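Local coordinates for protein lectin CEL-I, N-acetyl-D-galactosamine-specific C-type (Cucumaria echinata, PDB 4WQQ) that binds N-acetylgalactosamine and galactose in a calcium-dependent manner in its natural form, and in this engineered form holds mannose through a bound calcium ion, at residues Y16-T21 and K133-L138; Y112-H117 and N124-A129. The protein carries 3 engineered substitutions. One frame throughout, in Å; residues are numbered along the deposited sequence.

Interaction 1 (Y16-T21 and K133-L138)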
loop_
_atom_site.group_PDB
_atom_site.type_symbol
_atom_site.label_atom_id
_atom_site.label_comp_id
_atom_site.label_asym_id
_atom_site.label_seq_id
_atom_site.Cartn_x
_atom_site.Cartn_y
_atom_site.Cartn_z
ATOM N N TYR A 16 7.355 3.912 -5.841
ATOM C CA TYR A 16 8.795 4.135 -5.907
ATOM C C TYR A 16 9.211 5.251 -4.936
ATOM O O TYR A 16 8.466 6.228 -4.681
ATOM C CB TYR A 16 9.265 4.488 -7.367
ATOM C CG TYR A 16 8.918 3.437 -8.379
ATOM C CD1 TYR A 16 7.661 3.396 -8.933
ATOM C CD2 TYR A 16 9.832 2.533 -8.810
ATOM C CE1 TYR A 16 7.321 2.417 -9.845
ATOM C CE2 TYR A 16 9.523 1.558 -9.758
ATOM C CZ TYR A 16 8.258 1.499 -10.264
ATOM O OH TYR A 16 7.851 0.555 -11.210
ATOM N N ARG A 17 10.417 5.149 -4.362
ATOM C CA ARG A 17 10.965 6.168 -3.527
ATOM C C ARG A 17 12.470 6.269 -3.699
ATOM O O ARG A 17 13.195 5.296 -3.519
ATOM C CB ARG A 17 10.639 5.947 -2.063
ATOM C CG ARG A 17 11.039 7.098 -1.146
ATOM C CD ARG A 17 10.310 6.982 0.178
ATOM N NE ARG A 17 10.803 7.960 1.123
ATOM C CZ ARG A 17 10.460 8.020 2.401
ATOM N NH1 ARG A 17 9.609 7.140 2.909
ATOM N NH2 ARG A 17 11.021 8.964 3.170
ATOM N N PHE A 18 12.913 7.468 -4.057
ATOM C CA PHE A 18 14.295 7.761 -4.167
ATOM C C PHE A 18 14.889 8.343 -2.898
ATOM O O PHE A 18 14.294 9.232 -2.274
ATOM C CB PHE A 18 14.486 8.769 -5.314
ATOM C CG PHE A 18 15.892 9.281 -5.423
ATOM C CD1 PHE A 18 16.920 8.401 -5.719
ATOM C CD2 PHE A 18 16.204 10.631 -5.149
ATOM C CE1 PHE A 18 18.229 8.806 -5.781
ATOM C CE2 PHE A 18 17.524 11.051 -5.231
ATOM C CZ PHE A 18 18.543 10.166 -5.505
ATOM N N PHE A 19 16.037 7.777 -2.507
ATOM C CA PHE A 19 16.829 8.199 -1.399
ATOM C C PHE A 19 18.145 8.787 -1.849
ATOM O O PHE A 19 19.038 8.143 -2.355
ATOM C CB PHE A 19 17.079 7.045 -0.449
ATOM C CG PHE A 19 15.832 6.596 0.249
ATOM C CD1 PHE A 19 15.401 7.214 1.405
ATOM C CD2 PHE A 19 15.054 5.599 -0.305
ATOM C CE1 PHE A 19 14.228 6.816 2.047
ATOM C CE2 PHE A 19 13.886 5.233 0.324
ATOM C CZ PHE A 19 13.481 5.837 1.492
ATOM N N ASN A 20 18.261 10.085 -1.614
ATOM C CA ASN A 20 19.398 10.873 -2.102
ATOM C C ASN A 20 20.536 10.854 -1.094
ATOM O O ASN A 20 20.961 11.868 -0.582
ATOM C CB ASN A 20 18.935 12.272 -2.424
ATOM C CG ASN A 20 19.924 13.021 -3.287
ATOM O OD1 ASN A 20 20.838 12.466 -3.840
ATOM N ND2 ASN A 20 19.695 14.294 -3.439
ATOM N N THR A 21 21.010 9.640 -0.837
ATOM C CA THR A 21 22.028 9.343 0.166
ATOM C C THR A 21 22.962 8.367 -0.424
ATOM O O THR A 21 22.566 7.273 -0.919
ATOM C CB THR A 21 21.357 8.754 1.449
ATOM O OG1 THR A 21 20.538 9.766 2.077
ATOM C CG2 THR A 21 22.379 8.262 2.472
ATOM N N LYS A 133 23.617 6.407 -4.932
ATOM C CA LYS A 133 22.285 6.753 -4.433
ATOM C C LYS A 133 21.413 5.491 -4.573
ATOM O O LYS A 133 21.906 4.508 -5.123
ATOM C CB LYS A 133 21.708 7.943 -5.173
ATOM C CG LYS A 133 22.660 9.109 -5.259
ATOM C CD LYS A 133 23.037 9.699 -3.915
ATOM C CE LYS A 133 24.062 10.875 -4.110
ATOM N NZ LYS A 133 23.453 11.997 -4.880
ATOM N N TYR A 134 20.177 5.486 -4.086
ATOM C CA TYR A 134 19.356 4.291 -4.282
ATOM C C TYR A 134 17.879 4.609 -4.408
ATOM O O TYR A 134 17.420 5.644 -4.037
ATOM C CB TYR A 134 19.647 3.222 -3.224
ATOM C CG TYR A 134 19.280 3.611 -1.820
ATOM C CD1 TYR A 134 20.125 4.367 -1.044
ATOM C CD2 TYR A 134 18.073 3.138 -1.230
ATOM C CE1 TYR A 134 19.783 4.663 0.249
ATOM C CE2 TYR A 134 17.722 3.442 0.037
ATOM C CZ TYR A 134 18.558 4.214 0.791
ATOM O OH TYR A 134 18.260 4.554 2.117
ATOM N N MET A 135 17.191 3.660 -4.981
ATOM C CA MET A 135 15.767 3.768 -5.199
ATOM C C MET A 135 15.084 2.471 -4.718
ATOM O O MET A 135 15.500 1.356 -5.085
ATOM C CB MET A 135 15.596 3.852 -6.697
ATOM C CG MET A 135 14.209 3.781 -7.246
ATOM S SD MET A 135 13.459 5.377 -7.415
ATOM C CE MET A 135 14.583 6.440 -8.428
ATOM N N CYS A 136 13.991 2.634 -4.002
ATOM C CA CYS A 136 13.194 1.505 -3.583
ATOM C C CYS A 136 11.885 1.415 -4.359
ATOM O O CYS A 136 11.444 2.403 -4.969
ATOM C CB CYS A 136 12.864 1.591 -2.105
ATOM S SG CYS A 136 14.313 1.920 -1.039
ATOM N N LYS A 137 11.300 0.243 -4.322
ATOM C CA LYS A 137 10.068 -0.050 -5.095
ATOM C C LYS A 137 9.241 -0.902 -4.192
ATOM O O LYS A 137 9.762 -1.830 -3.589
ATOM C CB LYS A 137 10.460 -0.797 -6.359
ATOM C CG LYS A 137 9.389 -1.352 -7.247
ATOM C CD LYS A 137 10.032 -1.955 -8.535
ATOM C CE LYS A 137 9.029 -2.832 -9.267
ATOM N NZ LYS A 137 9.509 -3.355 -10.566
ATOM N N LEU A 138 7.927 -0.635 -4.173
ATOM C CA LEU A 138 6.960 -1.530 -3.587
ATOM C C LEU A 138 6.355 -2.499 -4.572
ATOM O O LEU A 138 5.954 -2.100 -5.669
ATOM C CB LEU A 138 5.859 -0.721 -2.964
ATOM C CG LEU A 138 6.310 0.272 -1.904
ATOM C CD1 LEU A 138 5.081 0.857 -1.312
ATOM C CD2 LEU A 138 7.218 -0.263 -0.777
#

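Interaction 2 (Y112-H117 and N124-A129). With CA (calcium ion), chain F; MAN (alpha-D-mannopyranose), chain H.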
loop_
_atom_site.group_PDB
_atom_site.type_symbol
_atom_site.label_atom_id
_atom_site.label_comp_id
_atom_site.label_asym_id
_atom_site.label_seq_id
_atom_site.Cartn_x
_atom_site.Cartn_y
_atom_site.Cartn_z
ATOM N N TYR A 112 27.315 -5.878 -8.401
ATOM C CA TYR A 112 26.179 -5.046 -7.959
ATOM C C TYR A 112 25.798 -4.058 -9.035
ATOM O O TYR A 112 26.624 -3.246 -9.475
ATOM C CB TYR A 112 26.458 -4.374 -6.570
ATOM C CG TYR A 112 26.824 -5.418 -5.600
ATOM C CD1 TYR A 112 25.836 -6.276 -5.089
ATOM C CD2 TYR A 112 28.176 -5.706 -5.341
ATOM C CE1 TYR A 112 26.159 -7.334 -4.281
ATOM C CE2 TYR A 112 28.502 -6.782 -4.522
ATOM C CZ TYR A 112 27.502 -7.567 -3.983
ATOM O OH TYR A 112 27.866 -8.655 -3.171
ATOM N N GLY A 113 24.547 -4.117 -9.466
ATOM C CA GLY A 113 24.054 -3.301 -10.565
ATOM C C GLY A 113 23.610 -1.888 -10.196
ATOM O O GLY A 113 23.176 -1.647 -9.078
ATOM N N GLN A 114 23.798 -0.929 -11.109
ATOM C CA GLN A 114 23.465 0.452 -10.874
ATOM C C GLN A 114 23.197 1.150 -12.233
ATOM O O GLN A 114 23.776 0.762 -13.249
ATOM C CB GLN A 114 24.614 1.186 -10.110
ATOM C CG GLN A 114 25.949 1.162 -10.847
ATOM C CD GLN A 114 27.147 1.758 -10.128
ATOM O OE1 GLN A 114 28.139 1.949 -10.791
ATOM N NE2 GLN A 114 27.112 1.976 -8.811
ATOM N N PHE A 115 22.347 2.159 -12.234
ATOM C CA PHE A 115 22.291 3.110 -13.378
ATOM C C PHE A 115 23.491 4.060 -13.359
ATOM O O PHE A 115 23.881 4.614 -12.317
ATOM C CB PHE A 115 21.052 4.024 -13.270
ATOM C CG PHE A 115 19.707 3.375 -13.524
ATOM C CD1 PHE A 115 19.511 2.020 -13.654
ATOM C CD2 PHE A 115 18.603 4.195 -13.618
ATOM C CE1 PHE A 115 18.257 1.499 -13.852
ATOM C CE2 PHE A 115 17.354 3.689 -13.887
ATOM C CZ PHE A 115 17.166 2.351 -13.993
ATOM N N ARG A 116 24.033 4.329 -14.527
ATOM C CA ARG A 116 24.778 5.562 -14.789
ATOM C C ARG A 116 23.840 6.771 -14.914
ATOM O O ARG A 116 22.662 6.613 -15.179
ATOM C CB ARG A 116 25.555 5.401 -16.133
ATOM C CG ARG A 116 26.421 4.194 -16.044
ATOM C CD ARG A 116 27.638 4.228 -16.886
ATOM N NE ARG A 116 28.772 4.184 -15.970
ATOM C CZ ARG A 116 29.807 3.328 -16.044
ATOM N NH1 ARG A 116 29.933 2.372 -17.032
ATOM N NH2 ARG A 116 30.735 3.435 -15.110
ATOM N N HIS A 117 24.387 7.960 -14.706
ATOM C CA HIS A 117 23.584 9.171 -14.822
ATOM C C HIS A 117 23.471 9.599 -16.299
ATOM O O HIS A 117 22.737 10.545 -16.590
ATOM C CB HIS A 117 24.108 10.352 -13.987
ATOM C CG HIS A 117 25.384 10.975 -14.457
ATOM N ND1 HIS A 117 26.631 10.415 -14.236
ATOM C CD2 HIS A 117 25.615 12.141 -15.136
ATOM C CE1 HIS A 117 27.562 11.244 -14.699
ATOM N NE2 HIS A 117 26.966 12.281 -15.255
ATOM N N ASN A 124 25.631 -0.369 -15.147
ATOM C CA ASN A 124 26.965 -0.814 -14.867
ATOM C C ASN A 124 26.927 -1.765 -13.643
ATOM O O ASN A 124 26.067 -1.619 -12.760
ATOM C CB ASN A 124 27.796 0.379 -14.519
ATOM C CG ASN A 124 29.198 0.013 -14.148
ATOM O OD1 ASN A 124 29.855 -0.801 -14.788
ATOM N ND2 ASN A 124 29.662 0.598 -13.048
ATOM N N ASP A 125 27.836 -2.734 -13.623
ATOM C CA ASP A 125 28.159 -3.485 -12.437
ATOM C C ASP A 125 29.287 -2.797 -11.666
ATOM O O ASP A 125 30.276 -2.297 -12.248
ATOM C CB ASP A 125 28.449 -4.963 -12.735
ATOM C CG ASP A 125 29.657 -5.169 -13.685
ATOM O OD1 ASP A 125 30.085 -4.246 -14.432
ATOM O OD2 ASP A 125 30.129 -6.296 -13.721
ATOM N N ASN A 126 29.155 -2.820 -10.343
ATOM C CA ASN A 126 30.163 -2.192 -9.525
ATOM C C ASN A 126 30.401 -3.063 -8.266
ATOM O O ASN A 126 29.748 -4.102 -8.051
ATOM C CB ASN A 126 29.758 -0.737 -9.228
ATOM C CG ASN A 126 30.962 0.221 -9.140
ATOM O OD1 ASN A 126 32.040 -0.141 -8.638
ATOM N ND2 ASN A 126 30.784 1.476 -9.599
ATOM N N SER A 127 31.323 -2.622 -7.443
ATOM C CA SER A 127 31.799 -3.453 -6.363
ATOM C C SER A 127 31.042 -3.272 -5.054
ATOM O O SER A 127 30.274 -2.365 -4.896
ATOM C CB SER A 127 33.255 -3.110 -6.120
ATOM O OG SER A 127 33.302 -1.862 -5.427
ATOM N N ALA A 128 31.395 -4.083 -4.069
ATOM C CA ALA A 128 30.758 -3.959 -2.754
ATOM C C ALA A 128 31.213 -2.810 -1.941
ATOM O O ALA A 128 30.600 -2.480 -0.901
ATOM C CB ALA A 128 30.994 -5.298 -2.006
ATOM N N ALA A 129 32.299 -2.192 -2.339
ATOM C CA ALA A 129 32.794 -1.006 -1.661
ATOM C C ALA A 129 32.361 0.285 -2.317
ATOM O O ALA A 129 32.473 1.305 -1.730
ATOM C CB ALA A 129 34.312 -1.054 -1.582
HETATM CA CA CA F . 31.521 -2.457 -14.374
HETATM C C1 MAN H . 34.857 2.269 -14.964
HETATM C C2 MAN H . 34.322 1.104 -15.743
HETATM C C3 MAN H . 33.167 0.405 -15.040
HETATM C C4 MAN H . 33.539 0.190 -13.581
HETATM C C5 MAN H . 33.758 1.586 -12.954
HETATM C C6 MAN H . 34.047 1.632 -11.473
HETATM O O1 MAN H . 33.881 3.256 -15.160
HETATM O O2 MAN H . 35.410 0.219 -15.790
HETATM O O3 MAN H . 32.988 -0.853 -15.683
HETATM O O4 MAN H . 32.462 -0.517 -12.996
HETATM O O5 MAN H . 35.026 2.050 -13.556
HETATM O O6 MAN H . 35.096 0.686 -11.422
#

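Interaction 1 (Y16-T21 and K133-L138)
The ring of Y16 lies alongside the extended chain of K137, its CE2 3.8 Å from CD of K137, and both polar ends continue to E54 on helix 52-65. R17 and C136 follow as a hydrogen-bonded antiparallel pair: N of C136 bonds O of R17 (2.8 Å), while N of R17 bonds O of C136. F18 is on the same side of the sheet as Y16 and crosses M135 at about a right angle, its CB 3.9 Å from the methyl CE of M135; with CG anti to the backbone N (chi1 173°), its ring brings CE1 against CB of K133 at the ring edge. On the other face, F19 sets CB over the Y134 ring, 3.6 Å from its centroid, a CH-pi contact. The two rings are nearly parallel but slid apart, and CE2 of F19 meets SG of C136 at 3.6 Å. The N20 side chain runs beside that of K133, whose NZ donates a hydrogen bond to OD1 of N20 in the carbonyl plane, at 2.9 Å. This strand pair joins the two ends of the C-type lectin domain, and the C32-C136 disulfide fastens it to helix 25-34. Both lysines lend methylenes to the aromatic packing, K133 CB on F18 and K137 CD on Y16, while salt bridges to D66 and E54 pair their ammonium groups, so the charge of these buried residues is balanced.

Interaction 2 (Y112-H117 and N124-A129)
Strands 112-116 and 124-126 pair antiparallel, with Y112-N126 and Q114-N124 as hydrogen-bonded pairs around the non-hydrogen-bonded pair G113-D125, and the N-to-C directions of the short segments lie 133° apart, so the pair is strongly twisted. This is the beta hairpin of the C-type lectin fold that carries part of the sugar-binding calcium site. Q114 sends an extended side chain along N124, and its OE1 accepts two bonds from the same face of its plane: from ND2 of N124 at 3.0 Å and, almost straight, from ND2 of N126 at 2.9 Å. With CG anti to the backbone N (chi1 177°), the N124 amide points OD1 at the calcium ion, 2.4 Å away, while its ND2 also donates to O4 of mannose at 3.0 Å; the glutamine bond helps fix its rotation. Q114 is thus a second-shell residue behind a first-shell ligand. R116 stacks its guanidinium over the N124 amide, the planes 10° apart, and NH2 makes a weak bond to mannose O1. D125 binds the same ion through both its backbone O and OD1, and OD2 is held by N of N105. E110 and the engineered E102 and N104 complete the protein ligands. Mannose coordinates the metal directly through O3 and O4, O3 lying 2.5 Å from the calcium ion.

Overall arrangement
Both contacts are antiparallel strand pairs of one mixed sheet, their centres about 15 Å apart, and strand 71-77 pairs with both strand 132-140 and strand 112-116. Interaction 1 joins segments more than a hundred residues apart and is mostly buried, sandwiched between helices 25-34 and 52-65. Interaction 2 is a local hairpin, partly buried, with strand 123-126 lying against bound sugar and metal. Their chemistry follows this placement: rings and sulfur dominate at 16-21 and 133-138, whereas amides, a carboxylate and a guanidinium gather at 112-117 and 124-129. Strand 132-140 is the next strand after 123-126, so a short loop leads from the calcium-binding strand to the one that pairs with 14-23.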